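Local coordinates for protein Alp7A (Bacillus subtilis, PDB 5EC0) that probably forms nucleotide-dependent, actin-like filaments that segregate a Bacillus subtilis plasmid, and is seen here with ADP in its cleft, at residues G215-L220 and S238-F243; K300-I305 and E332-S337; Y324-G329 and S353-A358. All coordinates share one frame; numbering follows the deposited sequence.

Contact 1: G215-L220 and S238-F243; sequences GGTDDL and SNTAPF. With ADP (adenosine-5'-diphosphate), chain D.
With OG anti to the backbone N (chi1 -167°), Ser-238 extends toward Asp-219, whose carboxylate sits beside its own backbone N (chi1 -46°). The serine hydroxyl donates to it, Ser-238 OG to Asp-219 OD1 at 2.6 Å, arriving on the anti side and 30° out of the carboxylate plane. Thr-217 OG1 takes the other oxygen, 2.9 Å from Asp-219 OD2 and on its syn side; two hydroxyls, one on each oxygen, should restrain the rotation of this carboxylate. Next along the strands, Asp-218 and Asn-239 are an antiparallel hydrogen-bonded pair: Asp-218 N to Asn-239 O is 3.2 Å, and Asn-239 N to Asp-218 O is 2.8 Å. On their face of the sheet Leu-220 CD1 lies 3.3 Å from Asn-239 ND2, a nitrogen buried here with no partner in the model. Asp-218 OD2 accepts from two waters, one accepting from Ala-241 N and the other from Phe-243 N, and it also forms a salt bridge with Lys-306. Pro-242 is the N-cap of helix 243-254 and rests its CB against the carbonyls of Gly-215 and Gly-216. Gly-215 N donates to ADP O3A at 3.2 Å, while Gly-216 N makes a weak bond to ADP O2B at 3.3 Å. A glycine-rich turn between strands 207-213 and 218-223, holding a diphosphate by its backbone N-H groups, is the second phosphate loop of the actin ATPase fold.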
loop_
_atom_site.group_PDB
_atom_site.type_symbol
_atom_site.label_atom_id
_atom_site.label_comp_id
_atom_site.label_asym_id
_atom_site.label_seq_id
_atom_site.Cartn_x
_atom_site.Cartn_y
_atom_site.Cartn_z
ATOM N N GLY A 215 -5.213 4.665 6.175
ATOM C CA GLY A 215 -6.576 4.465 6.643
ATOM C C GLY A 215 -6.625 4.007 8.086
ATOM O O GLY A 215 -7.486 4.447 8.840
ATOM N N GLY A 216 -5.691 3.146 8.487
ATOM C CA GLY A 216 -5.743 2.555 9.817
ATOM C C GLY A 216 -4.622 2.931 10.774
ATOM O O GLY A 216 -4.753 2.758 11.990
ATOM N N THR A 217 -3.510 3.417 10.232
ATOM C CA THR A 217 -2.399 3.923 11.052
ATOM C C THR A 217 -1.785 5.184 10.449
ATOM O O THR A 217 -1.959 5.475 9.255
ATOM C CB THR A 217 -1.247 2.892 11.218
ATOM O OG1 THR A 217 -0.615 2.667 9.954
ATOM C CG2 THR A 217 -1.744 1.563 11.783
ATOM N N ASP A 218 -1.046 5.909 11.277
ATOM C CA ASP A 218 -0.221 7.018 10.812
ATOM C C ASP A 218 1.215 6.822 11.293
ATOM O O ASP A 218 1.486 6.865 12.489
ATOM C CB ASP A 218 -0.795 8.348 11.296
ATOM C CG ASP A 218 -2.186 8.593 10.755
ATOM O OD1 ASP A 218 -2.329 8.733 9.522
ATOM O OD2 ASP A 218 -3.144 8.630 11.554
ATOM N N ASP A 219 2.125 6.586 10.356
ATOM C CA ASP A 219 3.502 6.226 10.697
ATOM C C ASP A 219 4.482 7.330 10.320
ATOM O O ASP A 219 4.447 7.860 9.205
ATOM C CB ASP A 219 3.896 4.918 10.010
ATOM C CG ASP A 219 2.823 3.842 10.141
ATOM O OD1 ASP A 219 2.808 3.137 11.166
ATOM O OD2 ASP A 219 1.990 3.714 9.219
ATOM N N LEU A 220 5.359 7.677 11.254
ATOM C CA LEU A 220 6.284 8.776 11.031
ATOM C C LEU A 220 7.729 8.331 11.181
ATOM O O LEU A 220 8.070 7.573 12.100
ATOM C CB LEU A 220 5.982 9.927 11.994
ATOM C CG LEU A 220 4.565 10.511 11.908
ATOM C CD1 LEU A 220 3.660 9.894 12.952
ATOM C CD2 LEU A 220 4.603 12.016 12.077
ATOM N N SER A 238 4.665 4.847 15.193
ATOM C CA SER A 238 3.345 4.546 14.652
ATOM C C SER A 238 2.218 5.014 15.585
ATOM O O SER A 238 2.303 4.827 16.797
ATOM C CB SER A 238 3.220 3.049 14.386
ATOM O OG SER A 238 2.084 2.773 13.587
ATOM N N ASN A 239 1.168 5.618 15.021
ATOM C CA ASN A 239 -0.014 6.041 15.802
ATOM C C ASN A 239 -1.293 5.299 15.434
ATOM O O ASN A 239 -1.461 4.922 14.277
ATOM C CB ASN A 239 -0.270 7.529 15.603
ATOM C CG ASN A 239 0.763 8.391 16.265
ATOM O OD1 ASN A 239 0.756 8.567 17.481
ATOM N ND2 ASN A 239 1.661 8.950 15.466
ATOM N N THR A 240 -2.206 5.125 16.395
ATOM C CA THR A 240 -3.509 4.527 16.099
ATOM C C THR A 240 -4.720 5.218 16.770
ATOM O O THR A 240 -5.174 4.829 17.854
ATOM C CB THR A 240 -3.516 3.034 16.466
ATOM O OG1 THR A 240 -2.361 2.404 15.896
ATOM C CG2 THR A 240 -4.767 2.363 15.918
ATOM N N ALA A 241 -5.214 6.261 16.096
ATOM C CA ALA A 241 -6.572 6.811 16.263
ATOM C C ALA A 241 -7.098 7.098 14.851
ATOM O O ALA A 241 -7.121 8.247 14.406
ATOM C CB ALA A 241 -6.566 8.074 17.118
ATOM N N PRO A 242 -7.520 6.038 14.143
ATOM C CA PRO A 242 -7.482 5.987 12.676
ATOM C C PRO A 242 -8.455 6.880 11.920
ATOM O O PRO A 242 -9.489 7.317 12.436
ATOM C CB PRO A 242 -7.807 4.522 12.383
ATOM C CG PRO A 242 -8.715 4.125 13.495
ATOM C CD PRO A 242 -8.191 4.854 14.713
ATOM N N PHE A 243 -8.098 7.117 10.663
ATOM C CA PHE A 243 -8.918 7.856 9.714
ATOM C C PHE A 243 -10.278 7.198 9.450
ATOM O O PHE A 243 -11.296 7.884 9.305
ATOM C CB PHE A 243 -8.147 8.001 8.403
ATOM C CG PHE A 243 -8.903 8.700 7.322
ATOM C CD1 PHE A 243 -9.224 10.042 7.439
ATOM C CD2 PHE A 243 -9.260 8.025 6.169
ATOM C CE1 PHE A 243 -9.909 10.690 6.428
ATOM C CE2 PHE A 243 -9.938 8.668 5.154
ATOM C CZ PHE A 243 -10.263 10.006 5.282
HETATM P PB ADP D . -3.861 1.724 4.631
HETATM O O1B ADP D . -2.945 0.731 3.925
HETATM O O2B ADP D . -3.703 1.824 6.139
HETATM O O3B ADP D . -5.319 1.675 4.239
HETATM P PA ADP D . -3.264 3.615 2.520
HETATM O O1A ADP D . -3.505 2.447 1.589
HETATM O O2A ADP D . -2.042 4.497 2.334
HETATM O O3A ADP D . -3.353 3.159 4.074
HETATM O "O5'" ADP D . -4.546 4.566 2.491
HETATM C "C5'" ADP D . -5.845 4.091 2.162
HETATM C "C4'" ADP D . -6.640 5.350 1.891
HETATM O "O4'" ADP D . -6.243 5.860 0.622
HETATM C "C3'" ADP D . -8.139 5.142 1.791
HETATM O "O3'" ADP D . -8.774 5.480 3.024
HETATM C "C2'" ADP D . -8.581 6.107 0.708
HETATM O "O2'" ADP D . -9.318 7.158 1.331
HETATM C "C1'" ADP D . -7.294 6.669 0.114
HETATM N N9 ADP D . -7.241 6.646 -1.366
HETATM C C8 ADP D . -6.851 7.709 -2.100
HETATM N N7 ADP D . -6.883 7.428 -3.422
HETATM C C5 ADP D . -7.287 6.154 -3.544
HETATM C C6 ADP D . -7.524 5.261 -4.694
HETATM N N6 ADP D . -7.317 5.721 -5.958
HETATM N N1 ADP D . -7.938 4.002 -4.430
HETATM C C2 ADP D . -8.142 3.581 -3.160
HETATM N N3 ADP D . -7.947 4.338 -2.051
HETATM C C4 ADP D . -7.528 5.629 -2.187
HETATM O O HOH W 1 -3.981 7.440 14.015
HETATM O O HOH W 2 -5.048 6.545 10.274
#

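Contact 2: K300-I305 and E332-S337; sequences KEYTEI and EVLEES. With ADP (adenosine-5'-diphosphate), chain D.
The helix carrying Lys-300 to Ile-305 passes the start of helix 335-346 most closely where the CA atoms of Lys-300 and Ser-337 lie 5.3 Å apart, and no hydrogen bond joins the two segments. Thr-303 sits at the middle of the interface. Its OG1 stands anti to the carbonyl carbon (chi1 -61°), which turns the hydroxyl oxygen toward the side chains of Leu-334 and Ser-337: Thr-303 OG1 is 3.1 Å from Ser-337 CB, a tight approach, and 3.4 Å from Leu-334 CD2. The hydroxyl itself is satisfied within its own helix, by a hydrogen bond to the carbonyl of Leu-299. The methyl branch lies over the next peptide, with Thr-303 CG2 3.7 Å from Ser-337 O. The side chains of Thr-303 and Leu-334 run alongside each other in opposing senses, and both leucine methyls touch the threonine oxygen. Replacing Thr-303 with an alanine removes OG1 and CG2, and would probably open a gap against Leu-334 and Ser-337 and deprive the Leu-299 carbonyl of this hydroxyl. In the actin fold the glycine-led helix 328-333 borders the adenosine, and this contact backs it with helix 292-313 of the same half of the molecule. Glu-332 OE1 is 3.4 Å from ADP N7, and Val-333 CG2 is 3.9 Å from ADP C8. Tyr-302 has its CG anti to the backbone N (chi1 -176°), which swings the ring toward Leu-334; the two side chains stand roughly perpendicular, and Leu-334 CD1 comes to the ring edge, in its plane, 3.7 Å from Tyr-302 CD2. The same ring packs edge-to-face with Phe-243. Farther out, Lys-300 runs fully extended to a salt bridge with Glu-344 on helix 335-346.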
loop_
_atom_site.group_PDB
_atom_site.type_symbol
_atom_site.label_atom_id
_atom_site.label_comp_id
_atom_site.label_asym_id
_atom_site.label_seq_id
_atom_site.Cartn_x
_atom_site.Cartn_y
_atom_site.Cartn_z
ATOM N N LYS A 300 -10.871 18.724 7.350
ATOM C CA LYS A 300 -10.010 19.755 7.913
ATOM C C LYS A 300 -9.789 19.480 9.392
ATOM O O LYS A 300 -8.664 19.603 9.880
ATOM C CB LYS A 300 -10.594 21.151 7.710
ATOM C CG LYS A 300 -9.570 22.277 7.912
ATOM C CD LYS A 300 -10.242 23.640 7.967
ATOM C CE LYS A 300 -9.275 24.729 8.407
ATOM N NZ LYS A 300 -10.009 26.009 8.587
ATOM N N GLU A 301 -10.862 19.100 10.092
ATOM C CA GLU A 301 -10.771 18.652 11.491
ATOM C C GLU A 301 -9.709 17.575 11.666
ATOM O O GLU A 301 -8.812 17.707 12.504
ATOM C CB GLU A 301 -12.107 18.090 12.001
ATOM C CG GLU A 301 -13.260 19.066 12.094
ATOM C CD GLU A 301 -14.569 18.364 12.416
ATOM O OE1 GLU A 301 -14.523 17.273 13.034
ATOM O OE2 GLU A 301 -15.635 18.889 12.027
ATOM N N TYR A 302 -9.838 16.507 10.879
ATOM C CA TYR A 302 -8.918 15.385 10.943
ATOM C C TYR A 302 -7.483 15.837 10.668
ATOM O O TYR A 302 -6.558 15.465 11.383
ATOM C CB TYR A 302 -9.335 14.282 9.950
ATOM C CG TYR A 302 -8.470 13.043 10.052
ATOM C CD1 TYR A 302 -8.648 12.133 11.096
ATOM C CD2 TYR A 302 -7.460 12.793 9.121
ATOM C CE1 TYR A 302 -7.843 10.994 11.205
ATOM C CE2 TYR A 302 -6.651 11.666 9.221
ATOM C CZ TYR A 302 -6.847 10.772 10.272
ATOM O OH TYR A 302 -6.060 9.654 10.396
ATOM N N THR A 303 -7.309 16.656 9.639
ATOM C CA THR A 303 -5.991 17.158 9.258
ATOM C C THR A 303 -5.351 17.962 10.400
ATOM O O THR A 303 -4.148 17.852 10.660
ATOM C CB THR A 303 -6.090 18.017 7.974
ATOM O OG1 THR A 303 -6.600 17.209 6.905
ATOM C CG2 THR A 303 -4.731 18.576 7.566
ATOM N N GLU A 304 -6.161 18.752 11.100
ATOM C CA GLU A 304 -5.668 19.519 12.236
ATOM C C GLU A 304 -5.110 18.572 13.308
ATOM O O GLU A 304 -4.061 18.831 13.892
ATOM C CB GLU A 304 -6.771 20.438 12.790
ATOM C CG GLU A 304 -6.621 21.886 12.281
ATOM C CD GLU A 304 -7.909 22.690 12.295
ATOM O OE1 GLU A 304 -8.981 22.109 12.552
ATOM O OE2 GLU A 304 -7.850 23.913 12.044
ATOM N N ILE A 305 -5.787 17.456 13.532
ATOM C CA ILE A 305 -5.258 16.432 14.421
ATOM C C ILE A 305 -3.942 15.842 13.863
ATOM O O ILE A 305 -2.995 15.628 14.611
ATOM C CB ILE A 305 -6.307 15.317 14.657
ATOM C CG1 ILE A 305 -7.518 15.882 15.417
ATOM C CG2 ILE A 305 -5.716 14.177 15.458
ATOM C CD1 ILE A 305 -8.798 15.104 15.182
ATOM N N GLU A 332 -2.797 11.901 0.376
ATOM C CA GLU A 332 -3.314 12.271 -0.939
ATOM C C GLU A 332 -4.679 12.963 -0.851
ATOM O O GLU A 332 -4.912 13.984 -1.483
ATOM C CB GLU A 332 -3.401 11.008 -1.812
ATOM C CG GLU A 332 -3.655 11.261 -3.289
ATOM C CD GLU A 332 -3.425 10.007 -4.134
ATOM O OE1 GLU A 332 -4.421 9.482 -4.669
ATOM O OE2 GLU A 332 -2.254 9.551 -4.263
ATOM N N VAL A 333 -5.570 12.402 -0.047
ATOM C CA VAL A 333 -6.914 12.932 0.138
ATOM C C VAL A 333 -6.894 14.267 0.890
ATOM O O VAL A 333 -7.657 15.204 0.584
ATOM C CB VAL A 333 -7.780 11.904 0.894
ATOM C CG1 VAL A 333 -9.028 12.542 1.471
ATOM C CG2 VAL A 333 -8.119 10.719 -0.031
ATOM N N LEU A 334 -5.981 14.350 1.849
ATOM C CA LEU A 334 -5.887 15.483 2.749
ATOM C C LEU A 334 -5.051 16.625 2.190
ATOM O O LEU A 334 -4.829 17.623 2.880
ATOM C CB LEU A 334 -5.293 15.042 4.096
ATOM C CG LEU A 334 -6.039 14.058 4.999
ATOM C CD1 LEU A 334 -5.352 14.019 6.345
ATOM C CD2 LEU A 334 -7.503 14.439 5.161
ATOM N N GLU A 335 -4.581 16.479 0.958
ATOM C CA GLU A 335 -3.600 17.410 0.406
ATOM C C GLU A 335 -4.040 18.872 0.492
ATOM O O GLU A 335 -3.293 19.738 0.960
ATOM C CB GLU A 335 -3.288 17.069 -1.047
ATOM C CG GLU A 335 -2.391 18.115 -1.688
ATOM C CD GLU A 335 -1.938 17.759 -3.092
ATOM O OE1 GLU A 335 -2.517 16.838 -3.712
ATOM O OE2 GLU A 335 -0.985 18.405 -3.567
ATOM N N GLU A 336 -5.258 19.133 0.035
ATOM C CA GLU A 336 -5.833 20.463 0.112
ATOM C C GLU A 336 -5.929 20.946 1.573
ATOM O O GLU A 336 -5.577 22.091 1.891
ATOM C CB GLU A 336 -7.210 20.467 -0.560
ATOM C CG GLU A 336 -7.980 21.780 -0.482
ATOM C CD GLU A 336 -9.436 21.629 -0.943
ATOM O OE1 GLU A 336 -9.859 20.494 -1.258
ATOM O OE2 GLU A 336 -10.160 22.641 -0.989
ATOM N N SER A 337 -6.397 20.060 2.446
ATOM C CA SER A 337 -6.599 20.364 3.858
ATOM C C SER A 337 -5.288 20.709 4.540
ATOM O O SER A 337 -5.225 21.564 5.422
ATOM C CB SER A 337 -7.242 19.170 4.571
ATOM O OG SER A 337 -8.586 18.993 4.163
HETATM P PB ADP D . -3.861 1.724 4.631
HETATM O O1B ADP D . -2.945 0.731 3.925
HETATM O O2B ADP D . -3.703 1.824 6.139
HETATM O O3B ADP D . -5.319 1.675 4.239
HETATM P PA ADP D . -3.264 3.615 2.520
HETATM O O1A ADP D . -3.505 2.447 1.589
HETATM O O2A ADP D . -2.042 4.497 2.334
HETATM O O3A ADP D . -3.353 3.159 4.074
HETATM O "O5'" ADP D . -4.546 4.566 2.491
HETATM C "C5'" ADP D . -5.845 4.091 2.162
HETATM C "C4'" ADP D . -6.640 5.350 1.891
HETATM O "O4'" ADP D . -6.243 5.860 0.622
HETATM C "C3'" ADP D . -8.139 5.142 1.791
HETATM O "O3'" ADP D . -8.774 5.480 3.024
HETATM C "C2'" ADP D . -8.581 6.107 0.708
HETATM O "O2'" ADP D . -9.318 7.158 1.331
HETATM C "C1'" ADP D . -7.294 6.669 0.114
HETATM N N9 ADP D . -7.241 6.646 -1.366
HETATM C C8 ADP D . -6.851 7.709 -2.100
HETATM N N7 ADP D . -6.883 7.428 -3.422
HETATM C C5 ADP D . -7.287 6.154 -3.544
HETATM C C6 ADP D . -7.524 5.261 -4.694
HETATM N N6 ADP D . -7.317 5.721 -5.958
HETATM N N1 ADP D . -7.938 4.002 -4.430
HETATM C C2 ADP D . -8.142 3.581 -3.160
HETATM N N3 ADP D . -7.947 4.338 -2.051
HETATM C C4 ADP D . -7.528 5.629 -2.187
#

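Contact 3: Y324-G329 and S353-A358; sequences YLYFGG and SNHIVA. With ADP (adenosine-5'-diphosphate), chain D.
Tyr-324, Tyr-326 and His-355 project from one face of a parallel strand pair and form an aromatic cluster. Each has CG beside its backbone N (chi1 -63° for Tyr-324 and -65° for His-355), which sends these two neighbouring rings off in the same direction. Their planes lie 8° apart but slid along each other, with little overlap, and Tyr-324 CD1 approaches His-355 CE1 to 3.4 Å. The phenol of Tyr-326 meets the imidazole rim to rim, at ND1, next to the CE1 that Tyr-324 approaches: Tyr-326 OH is hydrogen-bonded to His-355 ND1 at 2.7 Å, and that bond should hold the imidazole against turning. Tyr-346 adds a further ring, nearly parallel to His-355. On the other face Leu-325, with CG anti to its N, brings CD1 to 3.8 Å from Ile-356 CG2 and CD2 to Ala-358 CB. Backbone bonds zip the strands together, from Tyr-324 N to Asn-354 O (2.7 Å) through to Ala-358 N to Tyr-326 O (2.9 Å). Beyond the strand, Gly-329 N donates to ADP O2A at 2.8 Å, and a side chain there would clash with the ribose. A parallel strand running into a glycine pair at the nucleotide is the adenosine motif of actin-like ATPases.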
loop_
_atom_site.group_PDB
_atom_site.type_symbol
_atom_site.label_atom_id
_atom_site.label_comp_id
_atom_site.label_asym_id
_atom_site.label_seq_id
_atom_site.Cartn_x
_atom_site.Cartn_y
_atom_site.Cartn_z
ATOM N N TYR A 324 8.345 18.700 6.470
ATOM C CA TYR A 324 7.371 17.624 6.584
ATOM C C TYR A 324 6.970 17.153 5.202
ATOM O O TYR A 324 6.544 17.954 4.354
ATOM C CB TYR A 324 6.149 18.094 7.390
ATOM C CG TYR A 324 6.525 18.444 8.813
ATOM C CD1 TYR A 324 7.162 19.645 9.110
ATOM C CD2 TYR A 324 6.283 17.557 9.848
ATOM C CE1 TYR A 324 7.543 19.950 10.396
ATOM C CE2 TYR A 324 6.645 17.853 11.134
ATOM C CZ TYR A 324 7.282 19.048 11.402
ATOM O OH TYR A 324 7.642 19.335 12.681
ATOM N N LEU A 325 7.141 15.856 4.967
ATOM C CA LEU A 325 6.685 15.240 3.736
ATOM C C LEU A 325 5.556 14.277 4.046
ATOM O O LEU A 325 5.773 13.265 4.711
ATOM C CB LEU A 325 7.809 14.499 3.007
ATOM C CG LEU A 325 7.286 14.039 1.632
ATOM C CD1 LEU A 325 7.503 15.103 0.553
ATOM C CD2 LEU A 325 7.784 12.651 1.178
ATOM N N TYR A 326 4.366 14.592 3.533
ATOM C CA TYR A 326 3.139 13.825 3.785
ATOM C C TYR A 326 2.813 12.889 2.627
ATOM O O TYR A 326 2.809 13.310 1.476
ATOM C CB TYR A 326 1.947 14.782 4.027
ATOM C CG TYR A 326 2.173 15.808 5.129
ATOM C CD1 TYR A 326 1.841 15.520 6.447
ATOM C CD2 TYR A 326 2.717 17.055 4.850
ATOM C CE1 TYR A 326 2.049 16.439 7.455
ATOM C CE2 TYR A 326 2.923 17.989 5.857
ATOM C CZ TYR A 326 2.589 17.668 7.154
ATOM O OH TYR A 326 2.790 18.569 8.166
ATOM N N PHE A 327 2.550 11.619 2.921
ATOM C CA PHE A 327 2.114 10.679 1.882
ATOM C C PHE A 327 1.166 9.602 2.443
ATOM O O PHE A 327 0.528 9.793 3.476
ATOM C CB PHE A 327 3.329 10.026 1.157
ATOM C CG PHE A 327 4.319 9.325 2.074
ATOM C CD1 PHE A 327 5.228 10.052 2.827
ATOM C CD2 PHE A 327 4.356 7.936 2.149
ATOM C CE1 PHE A 327 6.133 9.405 3.669
ATOM C CE2 PHE A 327 5.262 7.283 2.964
ATOM C CZ PHE A 327 6.157 8.014 3.726
ATOM N N GLY A 328 1.074 8.462 1.762
ATOM C CA GLY A 328 0.000 7.527 2.050
ATOM C C GLY A 328 -1.276 7.952 1.330
ATOM O O GLY A 328 -1.361 9.077 0.809
ATOM N N GLY A 329 -2.265 7.057 1.307
ATOM C CA GLY A 329 -3.519 7.296 0.607
ATOM C C GLY A 329 -4.361 8.384 1.258
ATOM O O GLY A 329 -5.075 9.130 0.587
ATOM N N SER A 353 6.977 25.945 1.773
ATOM C CA SER A 353 8.324 25.392 1.655
ATOM C C SER A 353 8.582 24.228 2.613
ATOM O O SER A 353 9.429 23.375 2.337
ATOM C CB SER A 353 9.374 26.482 1.872
ATOM O OG SER A 353 9.256 27.056 3.161
ATOM N N ASN A 354 7.850 24.170 3.724
ATOM C CA ASN A 354 8.141 23.166 4.756
ATOM C C ASN A 354 7.104 22.062 4.918
ATOM O O ASN A 354 7.367 21.076 5.604
ATOM C CB ASN A 354 8.333 23.840 6.117
ATOM C CG ASN A 354 9.564 24.723 6.162
ATOM O OD1 ASN A 354 10.250 24.905 5.154
ATOM N ND2 ASN A 354 9.843 25.283 7.333
ATOM N N HIS A 355 5.920 22.217 4.326
ATOM C CA HIS A 355 4.926 21.165 4.450
ATOM C C HIS A 355 4.520 20.687 3.064
ATOM O O HIS A 355 3.660 21.276 2.411
ATOM C CB HIS A 355 3.736 21.652 5.291
ATOM C CG HIS A 355 4.099 21.939 6.723
ATOM N ND1 HIS A 355 3.987 20.997 7.727
ATOM C CD2 HIS A 355 4.593 23.058 7.311
ATOM C CE1 HIS A 355 4.386 21.528 8.874
ATOM N NE2 HIS A 355 4.757 22.776 8.647
ATOM N N ILE A 356 5.189 19.616 2.629
ATOM C CA ILE A 356 5.096 19.090 1.268
ATOM C C ILE A 356 4.285 17.787 1.201
ATOM O O ILE A 356 4.541 16.836 1.939
ATOM C CB ILE A 356 6.507 18.812 0.662
ATOM C CG1 ILE A 356 7.490 19.958 0.951
ATOM C CG2 ILE A 356 6.404 18.504 -0.824
ATOM C CD1 ILE A 356 7.133 21.279 0.288
ATOM N N VAL A 357 3.288 17.759 0.329
ATOM C CA VAL A 357 2.559 16.533 0.069
ATOM C C VAL A 357 3.234 15.894 -1.135
ATOM O O VAL A 357 3.396 16.544 -2.168
ATOM C CB VAL A 357 1.053 16.783 -0.204
ATOM C CG1 VAL A 357 0.315 15.448 -0.483
ATOM C CG2 VAL A 357 0.409 17.543 0.968
ATOM N N ALA A 358 3.676 14.648 -0.984
ATOM C CA ALA A 358 4.283 13.913 -2.101
ATOM C C ALA A 358 3.303 13.708 -3.251
ATOM O O ALA A 358 2.125 13.418 -3.029
ATOM C CB ALA A 358 4.796 12.565 -1.636
HETATM P PB ADP D . -3.861 1.724 4.631
HETATM O O1B ADP D . -2.945 0.731 3.925
HETATM O O2B ADP D . -3.703 1.824 6.139
HETATM O O3B ADP D . -5.319 1.675 4.239
HETATM P PA ADP D . -3.264 3.615 2.520
HETATM O O1A ADP D . -3.505 2.447 1.589
HETATM O O2A ADP D . -2.042 4.497 2.334
HETATM O O3A ADP D . -3.353 3.159 4.074
HETATM O "O5'" ADP D . -4.546 4.566 2.491
HETATM C "C5'" ADP D . -5.845 4.091 2.162
HETATM C "C4'" ADP D . -6.640 5.350 1.891
HETATM O "O4'" ADP D . -6.243 5.860 0.622
HETATM C "C3'" ADP D . -8.139 5.142 1.791
HETATM O "O3'" ADP D . -8.774 5.480 3.024
HETATM C "C2'" ADP D . -8.581 6.107 0.708
HETATM O "O2'" ADP D . -9.318 7.158 1.331
HETATM C "C1'" ADP D . -7.294 6.669 0.114
HETATM N N9 ADP D . -7.241 6.646 -1.366
HETATM C C8 ADP D . -6.851 7.709 -2.100
HETATM N N7 ADP D . -6.883 7.428 -3.422
HETATM C C5 ADP D . -7.287 6.154 -3.544
HETATM C C6 ADP D . -7.524 5.261 -4.694
HETATM N N6 ADP D . -7.317 5.721 -5.958
HETATM N N1 ADP D . -7.938 4.002 -4.430
HETATM C C2 ADP D . -8.142 3.581 -3.160
HETATM N N3 ADP D . -7.947 4.338 -2.051
HETATM C C4 ADP D . -7.528 5.629 -2.187
#

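Overall arrangement
All three contacts lie in the half of the actin-like fold formed by the C-terminal domain, and all touch the same ADP. Contacts 1 and 3 occupy opposite margins of one five-stranded mixed sheet, their centres 16 Å apart, with strand 207-213 between them. Contact 1 closes in sequence before the others begin; contacts 2 and 3 interleave, because strand 322-327 leads into helix 328-333 and helix 335-346 before the chain returns as the edge strand 355-357. Contact 2, 14 Å from contact 1 and 11 Å from contact 3, touches both, through Tyr-302 and Glu-335. The pocket is thus bordered by loops from the sheet and by helix 328-333, with helix 292-313 packed behind.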